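Local coordinates for cupin domain protein (Microcystis aeruginosa DIANCHI905, PDB 5ZBF) that probably acts as an iron-binding cupin isomerase in making the Choi moiety of aeruginosins, and binds 4-hydroxyphenylpyruvic acid beside an Fe(II) ion, at residues M52-E57 with I158-N163; Q181-P186 with L203-I208; S116-K121 with C127-G132; Q73-A78 with S133-V138. All coordinates share one frame; numbering follows the deposited sequence.

How the interactions relate
The four contacts belong to a bicupin, a chain with two cupin domains and no helix. In interaction 1, 52-57 of the first domain faces 158-163 of the second; in interaction 4, strand 74-78, neighbour of 48-55, packs on strand 135-142. Their centres are about 13 Å apart, and M52 of interaction 1 packs on I75 of interaction 4. Interaction 2 lies within the second domain, about 12 Å from interaction 1, centre to centre. Interaction 3, the hairpin of strands 112-119 and 126-131, is about 11 Å from interaction 4, centre to centre, and falls between its segments along the chain; interaction 2 comes last. Apolar contacts thus join the cupin halves, while hydrogen-bonded strands and the K205-D120 salt bridge tie the rest.

Interaction 1. Residues M52-E57 with I158-N163; sequences MVLSGE and IGFILN
L54 divides its two methyl groups between F160 and L162, and this fork makes up the whole contact between 52-57 and 158-163. The first apolar touch is with the aromatic ring: CD1 of L54 lies 4.0 Å from CE1 of F160, the two side chains coming from opposite directions and the methyl meeting the ring obliquely. A chi1 of 65° carries the F160 ring away from its own strand toward the first domain. The second touch is between aliphatic groups, CD2 of L54 being 4.1 Å from CD2 of L162 as the two leucines pass at a slant. Both leucines have CG beside the backbone N, L54 with chi1 -59°. The hydrogen bonds nearby stay within each half. L54 and S55 both face I95 in a classic beta bulge, and the chain turns a corner at L54; I158 is backbone hydrogen-bonded to I206 of strand 201-208, and the N163 side chain bonds N202, Q199 and D200. More apolar groups close round the fork: F97 meets the F160 ring edge-to-face, and I204 touches both L54 and F160. With only carbon atoms meeting and 104 Å² buried, the contact is a small hydrophobic join between the two cupin domains, resting on shape and exclusion of water and well away from the bound 4-hydroxyphenylpyruvic acid, about 14 Å from the L54 side chain.

Interaction 2. Residues Q181-P186 with L203-I208; sequences QIYYAP and LIKILI
Y183 reaches from its strand to 203-208 with the far end of its ring, and its phenol oxygen does most of the touching. With chi1 at 69° and chi2 at 83°, the ring runs out from the strand until OH lies 3.8 Å from CB of K205. The phenol meets the root of the lysine, CB, and not its charged end, because the rest of the chain leads away. Beyond CG, K205 stays fully extended, which takes its ammonium group past the tyrosine to a salt bridge with D120. L203 comes to the rim of the same ring: its CD1, near the ring plane, is 4.4 Å from OH of Y183. The leucine has CG trans to its own N, but its chi2 of 142° is away from the staggered values. The phenol has its own partner, a hydrogen bond to E157 on strand 156-161, the strand that runs between these two in the sheet. Y183 thus spans its neighbour to touch the next strand but one. The chemistry is mixed: within the second cupin domain a buried hydroxyl is satisfied by the carboxylate of E157 while its flank rests on aliphatic carbon, and the lysine charge is met separately by D120.

Interaction 3. Residues S116-K121 with C127-G132; sequences SNNQDK and CQSVKG
S116 and S129 hold each other by two backbone hydrogen bonds, S129 N to S116 O at 2.9 Å and S116 N to S129 O at 3.0 Å. The next hydrogen-bonded pair repeats the pattern, with N118 N to C127 O at 2.8 Å and C127 N to N118 O at 3.0 Å. Between them N117 and Q128 form a non-hydrogen-bonded pair whose side chains lie side by side; NE2 of Q128 gives a weak bond (2.9 Å, 125°) to OD1 of N117, their amide planes 33° apart. On the face of S116, N118 and S129, one water links S116 OG, N118 ND2 and S129 O, taking a hydrogen from the amide and giving one to the carbonyl. N118 also turns OD1 back to accept from Q119 N, so both ends of its amide are used. Packing follows: CB of N118 lies 3.5 Å from OG of S129, and SG of C127 is 3.5 Å from N of D120. D120 itself is held by T123 and K205. This is an antiparallel beta hairpin that extends the sheet of strand 135-142, to which Q128 and V130 are bonded through M139 and I137; its backbone ladder carries the pairing, and the weak amide bond adds little.

Interaction 4. Residues Q73-A78 with S133-V138; sequences QDIHVA and SWFEIV
V77 and I75 of strand 74-78 both meet the ring of F135. CG2 of V77 lies 3.9 Å from CZ of F135, crossing to the ring obliquely. I75 comes from the opposite direction to F135; it has two conformers, and in the one described its torsions (chi1 109°, chi2 102°) are away from staggered values, which leaves the close 3.6 Å approach of its CD1 to CE1 of F135 doubtful. The same methyl is 4.0 Å from CD1 of I137, the two isoleucines reaching toward each other tip to tip. On the facing strand, the F135 ring is lifted toward 73-78 by a chi1 of 60°, while I137 has CG1 beside the backbone N, which brings CD1 forward. Behind the first shell, W134 offers one indole face to CD2 of F135, and I50 and L113 pack on both I75 and F135. On the other side of strand 74-78, H76 hydrogen-bonds Q49, a ligand of the Fe(II) ion, and so probably steadies that ligand. All four touching residues are buried and apolar: the contact is hydrophobic packing of strand 74-78 on strand 135-142, and the V77 side chain is about 11 Å from the Fe(II) ion.

Interaction 1. Residues M52-E57 with I158-N163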
loop_
_atom_site.group_PDB
_atom_site.type_symbol
_atom_site.label_atom_id
_atom_site.label_comp_id
_atom_site.label_asym_id
_atom_site.label_seq_id
_atom_site.Cartn_x
_atom_site.Cartn_y
_atom_site.Cartn_z
ATOM N N MET A 52 -5.315 -2.908 -0.472
ATOM C CA MET A 52 -6.445 -2.088 -0.043
ATOM C C MET A 52 -7.077 -1.446 -1.253
ATOM O O MET A 52 -6.404 -1.183 -2.252
ATOM C CB MET A 52 -6.001 -0.951 0.869
ATOM C CG MET A 52 -5.226 -1.347 2.100
ATOM S SD MET A 52 -4.983 0.136 3.101
ATOM C CE MET A 52 -6.677 0.696 3.298
ATOM N N VAL A 53 -8.374 -1.207 -1.152
ATOM C CA VAL A 53 -9.105 -0.400 -2.117
ATOM C C VAL A 53 -8.871 1.077 -1.756
ATOM O O VAL A 53 -8.993 1.469 -0.578
ATOM C CB VAL A 53 -10.610 -0.698 -2.037
ATOM C CG1 VAL A 53 -11.412 0.231 -2.937
ATOM C CG2 VAL A 53 -10.865 -2.171 -2.339
ATOM N N LEU A 54 -8.552 1.887 -2.758
ATOM C CA LEU A 54 -8.421 3.338 -2.579
ATOM C C LEU A 54 -9.677 4.091 -2.998
ATOM O O LEU A 54 -10.038 5.080 -2.389
ATOM C CB LEU A 54 -7.215 3.862 -3.358
ATOM C CG LEU A 54 -5.837 3.280 -3.023
ATOM C CD1 LEU A 54 -4.782 3.824 -3.974
ATOM C CD2 LEU A 54 -5.461 3.593 -1.575
ATOM N N SER A 55 -10.326 3.621 -4.060
ATOM C CA SER A 55 -11.564 4.194 -4.545
ATOM C C SER A 55 -12.425 3.060 -5.091
ATOM O O SER A 55 -11.937 2.224 -5.847
ATOM C CB SER A 55 -11.276 5.218 -5.640
ATOM O OG SER A 55 -12.471 5.708 -6.200
ATOM N N GLY A 56 -13.693 3.039 -4.696
ATOM C CA GLY A 56 -14.630 1.998 -5.113
ATOM C C GLY A 56 -14.859 0.972 -4.021
ATOM O O GLY A 56 -14.870 1.310 -2.846
ATOM N N GLU A 57 -15.061 -0.284 -4.420
ATOM C CA GLU A 57 -15.350 -1.372 -3.499
ATOM C C GLU A 57 -14.890 -2.653 -4.180
ATOM O O GLU A 57 -14.736 -2.698 -5.412
ATOM C CB GLU A 57 -16.846 -1.432 -3.172
ATOM C CG GLU A 57 -17.230 -2.368 -2.041
ATOM C CD GLU A 57 -18.735 -2.482 -1.846
ATOM O OE1 GLU A 57 -19.499 -1.665 -2.404
ATOM O OE2 GLU A 57 -19.159 -3.407 -1.128
ATOM N N ILE A 158 7.567 1.528 2.250
ATOM C CA ILE A 158 7.069 1.981 0.960
ATOM C C ILE A 158 5.936 2.939 1.246
ATOM O O ILE A 158 5.068 2.629 2.061
ATOM C CB ILE A 158 6.534 0.801 0.135
ATOM C CG1 ILE A 158 7.679 -0.170 -0.169
ATOM C CG2 ILE A 158 5.873 1.298 -1.147
ATOM C CD1 ILE A 158 7.221 -1.529 -0.645
ATOM N N GLY A 159 5.908 4.086 0.567
ATOM C CA GLY A 159 4.804 5.020 0.796
ATOM C C GLY A 159 4.357 5.817 -0.416
ATOM O O GLY A 159 5.054 5.901 -1.417
ATOM N N PHE A 160 3.179 6.416 -0.296
ATOM C CA PHE A 160 2.619 7.229 -1.353
ATOM C C PHE A 160 1.535 8.120 -0.784
ATOM O O PHE A 160 1.070 7.899 0.325
ATOM C CB PHE A 160 2.070 6.334 -2.488
ATOM C CG PHE A 160 0.907 5.457 -2.092
ATOM C CD1 PHE A 160 -0.403 5.829 -2.386
ATOM C CD2 PHE A 160 1.122 4.224 -1.468
ATOM C CE1 PHE A 160 -1.467 5.011 -2.043
ATOM C CE2 PHE A 160 0.062 3.422 -1.106
ATOM C CZ PHE A 160 -1.239 3.809 -1.400
ATOM N N ILE A 161 1.104 9.099 -1.571
ATOM C CA ILE A 161 0.055 10.012 -1.129
ATOM C C ILE A 161 -1.137 9.975 -2.069
ATOM O O ILE A 161 -1.014 9.558 -3.219
ATOM C CB ILE A 161 0.576 11.457 -0.955
ATOM C CG1 ILE A 161 0.934 12.102 -2.304
ATOM C CG2 ILE A 161 1.760 11.458 -0.006
ATOM C CD1 ILE A 161 1.346 13.556 -2.203
ATOM N N LEU A 162 -2.287 10.406 -1.553
ATOM C CA LEU A 162 -3.559 10.342 -2.272
ATOM C C LEU A 162 -3.972 11.657 -2.909
ATOM O O LEU A 162 -4.852 11.673 -3.762
ATOM C CB LEU A 162 -4.665 9.941 -1.309
ATOM C CG LEU A 162 -4.461 8.626 -0.576
ATOM C CD1 LEU A 162 -5.646 8.330 0.329
ATOM C CD2 LEU A 162 -4.225 7.513 -1.589
ATOM N N ASN A 163 -3.357 12.749 -2.467
ATOM C CA ASN A 163 -3.742 14.088 -2.898
ATOM C C ASN A 163 -2.596 15.048 -2.622
ATOM O O ASN A 163 -1.757 14.772 -1.770
ATOM C CB ASN A 163 -4.983 14.548 -2.138
ATOM C CG ASN A 163 -4.713 14.771 -0.659
ATOM O OD1 ASN A 163 -4.417 13.833 0.089
ATOM N ND2 ASN A 163 -4.794 16.026 -0.236
#

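Interaction 2. Residues Q181-P186 with L203-I208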
loop_
_atom_site.group_PDB
_atom_site.type_symbol
_atom_site.label_atom_id
_atom_site.label_comp_id
_atom_site.label_asym_id
_atom_site.label_seq_id
_atom_site.Cartn_x
_atom_site.Cartn_y
_atom_site.Cartn_z
ATOM N N GLN A 181 2.879 7.948 -7.845
ATOM C CA GLN A 181 4.286 7.697 -7.580
ATOM C C GLN A 181 4.396 7.087 -6.196
ATOM O O GLN A 181 3.479 7.216 -5.388
ATOM C CB GLN A 181 5.082 8.999 -7.603
ATOM C CG GLN A 181 4.957 9.795 -8.886
ATOM C CD GLN A 181 5.609 11.161 -8.784
ATOM O OE1 GLN A 181 5.014 12.101 -8.274
ATOM N NE2 GLN A 181 6.832 11.277 -9.286
ATOM N N ILE A 182 5.504 6.406 -5.931
ATOM C CA ILE A 182 5.818 5.934 -4.575
ATOM C C ILE A 182 7.248 6.283 -4.180
ATOM O O ILE A 182 8.087 6.616 -5.023
ATOM C CB ILE A 182 5.617 4.401 -4.400
ATOM C CG1 ILE A 182 6.738 3.589 -5.083
ATOM C CG2 ILE A 182 4.248 3.964 -4.904
ATOM C CD1 ILE A 182 6.564 2.091 -4.941
ATOM N N TYR A 183 7.518 6.212 -2.880
ATOM C CA TYR A 183 8.894 6.173 -2.417
ATOM C C TYR A 183 9.159 4.807 -1.803
ATOM O O TYR A 183 8.245 4.145 -1.288
ATOM C CB TYR A 183 9.226 7.314 -1.435
ATOM C CG TYR A 183 8.545 7.216 -0.091
ATOM C CD1 TYR A 183 9.064 6.416 0.922
ATOM C CD2 TYR A 183 7.371 7.906 0.162
ATOM C CE1 TYR A 183 8.423 6.311 2.156
ATOM C CE2 TYR A 183 6.732 7.824 1.391
ATOM C CZ TYR A 183 7.255 7.023 2.385
ATOM O OH TYR A 183 6.600 6.946 3.595
ATOM N N TYR A 184 10.421 4.411 -1.855
ATOM C CA TYR A 184 10.889 3.191 -1.223
ATOM C C TYR A 184 12.129 3.519 -0.403
ATOM O O TYR A 184 13.126 3.993 -0.945
ATOM C CB TYR A 184 11.216 2.137 -2.281
ATOM C CG TYR A 184 11.966 0.950 -1.724
ATOM C CD1 TYR A 184 11.471 0.246 -0.635
ATOM C CD2 TYR A 184 13.176 0.532 -2.287
ATOM C CE1 TYR A 184 12.153 -0.847 -0.116
ATOM C CE2 TYR A 184 13.860 -0.561 -1.776
ATOM C CZ TYR A 184 13.343 -1.244 -0.687
ATOM O OH TYR A 184 14.016 -2.328 -0.155
ATOM N N ALA A 185 12.051 3.272 0.900
ATOM C CA ALA A 185 13.169 3.517 1.813
ATOM C C ALA A 185 13.642 2.186 2.374
ATOM O O ALA A 185 12.981 1.616 3.238
ATOM C CB ALA A 185 12.746 4.446 2.944
ATOM N N PRO A 186 14.781 1.677 1.874
ATOM C CA PRO A 186 15.331 0.449 2.429
ATOM C C PRO A 186 15.674 0.603 3.898
ATOM O O PRO A 186 15.733 1.728 4.414
ATOM C CB PRO A 186 16.618 0.229 1.622
ATOM C CG PRO A 186 16.439 1.009 0.382
ATOM C CD PRO A 186 15.575 2.175 0.739
ATOM N N LEU A 203 -1.381 10.386 3.462
ATOM C CA LEU A 203 -0.235 9.530 3.170
ATOM C C LEU A 203 -0.533 8.127 3.641
ATOM O O LEU A 203 -1.117 7.945 4.706
ATOM C CB LEU A 203 1.024 10.055 3.864
ATOM C CG LEU A 203 2.301 9.226 3.639
ATOM C CD1 LEU A 203 3.529 10.111 3.490
ATOM C CD2 LEU A 203 2.491 8.216 4.758
ATOM N N ILE A 204 -0.161 7.138 2.823
ATOM C CA ILE A 204 -0.203 5.744 3.229
ATOM C C ILE A 204 1.221 5.204 3.181
ATOM O O ILE A 204 1.937 5.384 2.203
ATOM C CB ILE A 204 -1.123 4.917 2.299
ATOM C CG1 ILE A 204 -2.575 5.391 2.438
ATOM C CG2 ILE A 204 -0.994 3.413 2.570
ATOM C CD1 ILE A 204 -3.495 4.816 1.380
ATOM N N LYS A 205 1.641 4.548 4.257
ATOM C CA LYS A 205 2.920 3.859 4.239
ATOM C C LYS A 205 2.746 2.417 4.682
ATOM O O LYS A 205 1.820 2.088 5.419
ATOM C CB LYS A 205 3.970 4.594 5.072
ATOM C CG LYS A 205 3.606 4.784 6.516
ATOM C CD LYS A 205 4.683 5.580 7.227
ATOM C CE LYS A 205 4.280 5.814 8.667
ATOM N NZ LYS A 205 5.308 6.571 9.427
ATOM N N ILE A 206 3.612 1.563 4.149
ATOM C CA ILE A 206 3.648 0.152 4.492
ATOM C C ILE A 206 5.050 -0.167 4.978
ATOM O O ILE A 206 6.034 0.068 4.271
ATOM C CB ILE A 206 3.323 -0.740 3.282
ATOM C CG1 ILE A 206 2.031 -0.292 2.600
ATOM C CG2 ILE A 206 3.223 -2.201 3.721
ATOM C CD1 ILE A 206 2.245 0.575 1.365
ATOM N N LEU A 207 5.126 -0.669 6.207
ATOM C CA LEU A 207 6.378 -1.109 6.789
ATOM C C LEU A 207 6.475 -2.609 6.604
ATOM O O LEU A 207 5.527 -3.314 6.914
ATOM C CB LEU A 207 6.413 -0.771 8.278
ATOM C CG LEU A 207 6.352 0.706 8.661
ATOM C CD1 LEU A 207 6.455 0.814 10.173
ATOM C CD2 LEU A 207 7.466 1.491 7.997
ATOM N N ILE A 208 7.602 -3.085 6.080
ATOM C CA ILE A 208 7.814 -4.517 5.874
ATOM C C ILE A 208 8.550 -5.022 7.103
ATOM O O ILE A 208 9.657 -4.573 7.382
ATOM C CB ILE A 208 8.652 -4.813 4.608
ATOM C CG1 ILE A 208 8.076 -4.093 3.377
ATOM C CG2 ILE A 208 8.737 -6.316 4.374
ATOM C CD1 ILE A 208 6.701 -4.571 2.958
#

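Interaction 3. Residues S116-K121 with C127-G132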
loop_
_atom_site.group_PDB
_atom_site.type_symbol
_atom_site.label_atom_id
_atom_site.label_comp_id
_atom_site.label_asym_id
_atom_site.label_seq_id
_atom_site.Cartn_x
_atom_site.Cartn_y
_atom_site.Cartn_z
ATOM N N SER A 116 -7.501 1.069 12.370
ATOM C CA SER A 116 -8.118 1.653 13.555
ATOM C C SER A 116 -7.268 2.821 14.037
ATOM O O SER A 116 -6.080 2.918 13.720
ATOM C CB SER A 116 -8.290 0.600 14.657
ATOM O OG SER A 116 -7.052 0.021 15.012
ATOM N N ASN A 117 -7.889 3.709 14.803
ATOM C CA ASN A 117 -7.228 4.939 15.215
ATOM C C ASN A 117 -6.009 4.658 16.078
ATOM O O ASN A 117 -6.060 3.823 16.991
ATOM C CB ASN A 117 -8.202 5.849 15.972
ATOM C CG ASN A 117 -9.294 6.416 15.076
ATOM O OD1 ASN A 117 -9.100 6.617 13.871
ATOM N ND2 ASN A 117 -10.451 6.680 15.662
ATOM N N ASN A 118 -4.932 5.391 15.810
ATOM C CA ASN A 118 -3.696 5.242 16.558
ATOM C C ASN A 118 -2.877 6.532 16.512
ATOM O O ASN A 118 -3.379 7.577 16.092
ATOM C CB ASN A 118 -2.888 4.062 15.999
ATOM C CG ASN A 118 -2.197 3.256 17.086
ATOM O OD1 ASN A 118 -1.338 3.767 17.805
ATOM N ND2 ASN A 118 -2.569 1.989 17.208
ATOM N N GLN A 119 -1.626 6.459 16.959
ATOM C CA GLN A 119 -0.695 7.574 16.844
ATOM C C GLN A 119 0.590 7.131 16.140
ATOM O O GLN A 119 1.155 6.092 16.466
ATOM C CB GLN A 119 -0.367 8.133 18.226
ATOM C CG GLN A 119 0.273 9.506 18.173
ATOM C CD GLN A 119 0.493 10.097 19.549
ATOM O OE1 GLN A 119 -0.255 10.970 19.986
ATOM N NE2 GLN A 119 1.517 9.616 20.244
ATOM N N ASP A 120 1.037 7.924 15.169
ATOM C CA ASP A 120 2.285 7.646 14.457
ATOM C C ASP A 120 3.448 7.893 15.405
ATOM O O ASP A 120 3.529 8.955 16.014
ATOM C CB ASP A 120 2.417 8.550 13.231
ATOM C CG ASP A 120 3.685 8.277 12.430
ATOM O OD1 ASP A 120 3.852 7.133 11.940
ATOM O OD2 ASP A 120 4.507 9.212 12.283
ATOM N N LYS A 121 4.342 6.916 15.525
ATOM C CA LYS A 121 5.451 6.994 16.475
ATOM C C LYS A 121 6.352 8.210 16.260
ATOM O O LYS A 121 6.527 9.028 17.166
ATOM N N CYS A 127 -3.156 8.817 13.399
ATOM C CA CYS A 127 -3.129 7.976 12.214
ATOM C C CYS A 127 -4.169 6.876 12.350
ATOM O O CYS A 127 -4.830 6.752 13.367
ATOM C CB CYS A 127 -1.739 7.373 12.011
ATOM S SG CYS A 127 -1.266 6.132 13.239
ATOM N N GLN A 128 -4.335 6.103 11.286
ATOM C CA GLN A 128 -5.090 4.883 11.371
ATOM C C GLN A 128 -4.151 3.799 10.875
ATOM O O GLN A 128 -3.487 3.973 9.849
ATOM C CB GLN A 128 -6.317 4.955 10.483
ATOM C CG GLN A 128 -7.181 6.177 10.727
ATOM C CD GLN A 128 -8.612 5.935 10.321
ATOM O OE1 GLN A 128 -8.996 6.189 9.178
ATOM N NE2 GLN A 128 -9.408 5.415 11.249
ATOM N N SER A 129 -4.089 2.691 11.602
ATOM C CA SER A 129 -3.119 1.676 11.284
ATOM C C SER A 129 -3.612 0.294 11.646
ATOM O O SER A 129 -4.601 0.135 12.374
ATOM C CB SER A 129 -1.833 1.957 12.049
ATOM O OG SER A 129 -2.056 1.813 13.440
ATOM N N VAL A 130 -2.912 -0.700 11.118
ATOM C CA VAL A 130 -3.064 -2.077 11.583
ATOM C C VAL A 130 -1.779 -2.835 11.279
ATOM O O VAL A 130 -1.054 -2.514 10.331
ATOM C CB VAL A 130 -4.301 -2.761 10.961
ATOM C CG1 VAL A 130 -4.115 -2.971 9.462
ATOM C CG2 VAL A 130 -4.631 -4.070 11.674
ATOM N N LYS A 131 -1.501 -3.817 12.120
ATOM C CA LYS A 131 -0.314 -4.646 12.001
ATOM C C LYS A 131 -0.735 -6.052 11.637
ATOM O O LYS A 131 -1.671 -6.605 12.236
ATOM C CB LYS A 131 0.448 -4.670 13.327
ATOM C CG LYS A 131 0.965 -3.313 13.759
ATOM N N GLY A 132 -0.051 -6.627 10.656
ATOM C CA GLY A 132 -0.290 -7.997 10.250
ATOM C C GLY A 132 0.937 -8.830 10.516
ATOM O O GLY A 132 1.856 -8.403 11.223
HETATM O O HOH W 1 -4.300 0.760 15.270
#

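Interaction 4. Residues Q73-A78 with S133-V138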
loop_
_atom_site.group_PDB
_atom_site.type_symbol
_atom_site.label_atom_id
_atom_site.label_comp_id
_atom_site.label_asym_id
_atom_site.label_seq_id
_atom_site.Cartn_x
_atom_site.Cartn_y
_atom_site.Cartn_z
ATOM N N GLN A 73 -10.152 1.517 4.262
ATOM C CA GLN A 73 -10.474 0.891 5.555
ATOM C C GLN A 73 -9.923 -0.530 5.711
ATOM O O GLN A 73 -9.230 -0.832 6.688
ATOM C CB GLN A 73 -11.983 0.856 5.788
ATOM C CG GLN A 73 -12.646 2.224 5.882
ATOM C CD GLN A 73 -13.997 2.169 6.576
ATOM O OE1 GLN A 73 -14.079 2.047 7.804
ATOM N NE2 GLN A 73 -15.059 2.263 5.801
ATOM N N ASP A 74 -10.234 -1.394 4.745
ATOM C CA ASP A 74 -9.950 -2.806 4.877
ATOM C C ASP A 74 -8.693 -3.196 4.093
ATOM O O ASP A 74 -8.379 -2.613 3.054
ATOM C CB ASP A 74 -11.167 -3.617 4.423
ATOM C CG ASP A 74 -12.431 -3.289 5.229
ATOM O OD1 ASP A 74 -12.341 -3.125 6.462
ATOM O OD2 ASP A 74 -13.519 -3.156 4.628
ATOM N N ILE A 75 -7.948 -4.144 4.655
ATOM C CA ILE A 75 -6.815 -4.693 3.946
ATOM C C ILE A 75 -7.031 -6.206 3.802
ATOM O O ILE A 75 -7.333 -6.918 4.760
ATOM C CB ILE A 75 -5.447 -4.238 4.552
ATOM C CG1 ILE A 75 -4.683 -5.342 5.271
ATOM C CG2 ILE A 75 -5.588 -3.007 5.448
ATOM C CD1 ILE A 75 -3.563 -5.884 4.424
ATOM N N HIS A 76 -6.935 -6.683 2.560
ATOM C CA HIS A 76 -7.048 -8.125 2.308
ATOM C C HIS A 76 -5.680 -8.749 2.531
ATOM O O HIS A 76 -4.655 -8.109 2.286
ATOM C CB HIS A 76 -7.619 -8.443 0.906
ATOM C CG HIS A 76 -6.646 -8.265 -0.219
ATOM N ND1 HIS A 76 -6.603 -7.126 -0.986
ATOM C CD2 HIS A 76 -5.695 -9.091 -0.720
ATOM C CE1 HIS A 76 -5.664 -7.248 -1.908
ATOM N NE2 HIS A 76 -5.093 -8.432 -1.764
ATOM N N VAL A 77 -5.671 -9.997 3.003
ATOM C CA VAL A 77 -4.432 -10.701 3.316
ATOM C C VAL A 77 -4.523 -12.119 2.747
ATOM O O VAL A 77 -5.357 -12.919 3.180
ATOM C CB VAL A 77 -4.188 -10.757 4.844
ATOM C CG1 VAL A 77 -2.837 -11.390 5.165
ATOM C CG2 VAL A 77 -4.275 -9.366 5.467
ATOM N N ALA A 78 -3.684 -12.408 1.754
ATOM C CA ALA A 78 -3.629 -13.737 1.135
ATOM C C ALA A 78 -2.231 -14.304 1.339
ATOM O O ALA A 78 -1.278 -13.887 0.668
ATOM C CB ALA A 78 -3.951 -13.639 -0.347
ATOM N N SER A 133 0.956 -10.023 9.928
ATOM C CA SER A 133 2.001 -11.000 10.208
ATOM C C SER A 133 3.382 -10.585 9.689
ATOM O O SER A 133 4.386 -10.886 10.343
ATOM C CB SER A 133 1.611 -12.368 9.642
ATOM O OG SER A 133 1.486 -12.335 8.236
ATOM N N TRP A 134 3.424 -9.899 8.535
ATOM C CA TRP A 134 4.683 -9.460 7.901
ATOM C C TRP A 134 4.743 -7.957 7.532
ATOM O O TRP A 134 5.670 -7.518 6.846
ATOM C CB TRP A 134 4.978 -10.323 6.657
ATOM C CG TRP A 134 3.947 -10.291 5.542
ATOM C CD1 TRP A 134 2.812 -11.042 5.454
ATOM C CD2 TRP A 134 4.003 -9.514 4.339
ATOM N NE1 TRP A 134 2.146 -10.771 4.285
ATOM C CE2 TRP A 134 2.859 -9.836 3.580
ATOM C CE3 TRP A 134 4.911 -8.583 3.829
ATOM C CZ2 TRP A 134 2.594 -9.246 2.347
ATOM C CZ3 TRP A 134 4.650 -8.001 2.596
ATOM C CH2 TRP A 134 3.502 -8.336 1.872
ATOM N N PHE A 135 3.793 -7.166 8.025
ATOM C CA PHE A 135 3.622 -5.797 7.555
ATOM C C PHE A 135 2.873 -4.938 8.574
ATOM O O PHE A 135 2.121 -5.443 9.393
ATOM C CB PHE A 135 2.818 -5.796 6.239
ATOM C CG PHE A 135 1.454 -6.387 6.394
ATOM C CD1 PHE A 135 0.357 -5.587 6.687
ATOM C CD2 PHE A 135 1.276 -7.766 6.330
ATOM C CE1 PHE A 135 -0.894 -6.149 6.880
ATOM C CE2 PHE A 135 0.026 -8.330 6.524
ATOM C CZ PHE A 135 -1.063 -7.519 6.791
ATOM N N GLU A 136 3.051 -3.629 8.469
ATOM C CA GLU A 136 2.174 -2.678 9.135
ATOM C C GLU A 136 1.766 -1.629 8.118
ATOM O O GLU A 136 2.609 -1.131 7.380
ATOM C CB GLU A 136 2.879 -2.013 10.319
ATOM C CG GLU A 136 2.007 -1.009 11.049
ATOM C CD GLU A 136 2.639 -0.458 12.314
ATOM O OE1 GLU A 136 3.869 -0.584 12.494
ATOM O OE2 GLU A 136 1.898 0.124 13.129
ATOM N N ILE A 137 0.482 -1.289 8.091
ATOM C CA ILE A 137 -0.010 -0.222 7.220
ATOM C C ILE A 137 -0.449 0.955 8.087
ATOM O O ILE A 137 -1.146 0.775 9.076
ATOM C CB ILE A 137 -1.141 -0.721 6.298
ATOM C CG1 ILE A 137 -0.570 -1.779 5.334
ATOM C CG2 ILE A 137 -1.763 0.434 5.513
ATOM C CD1 ILE A 137 -1.593 -2.408 4.421
ATOM N N VAL A 138 -0.005 2.147 7.706
ATOM C CA VAL A 138 -0.321 3.380 8.417
ATOM C C VAL A 138 -0.856 4.389 7.413
ATOM O O VAL A 138 -0.219 4.641 6.407
ATOM C CB VAL A 138 0.933 3.964 9.099
ATOM C CG1 VAL A 138 0.572 5.216 9.898
ATOM C CG2 VAL A 138 1.583 2.907 9.983
#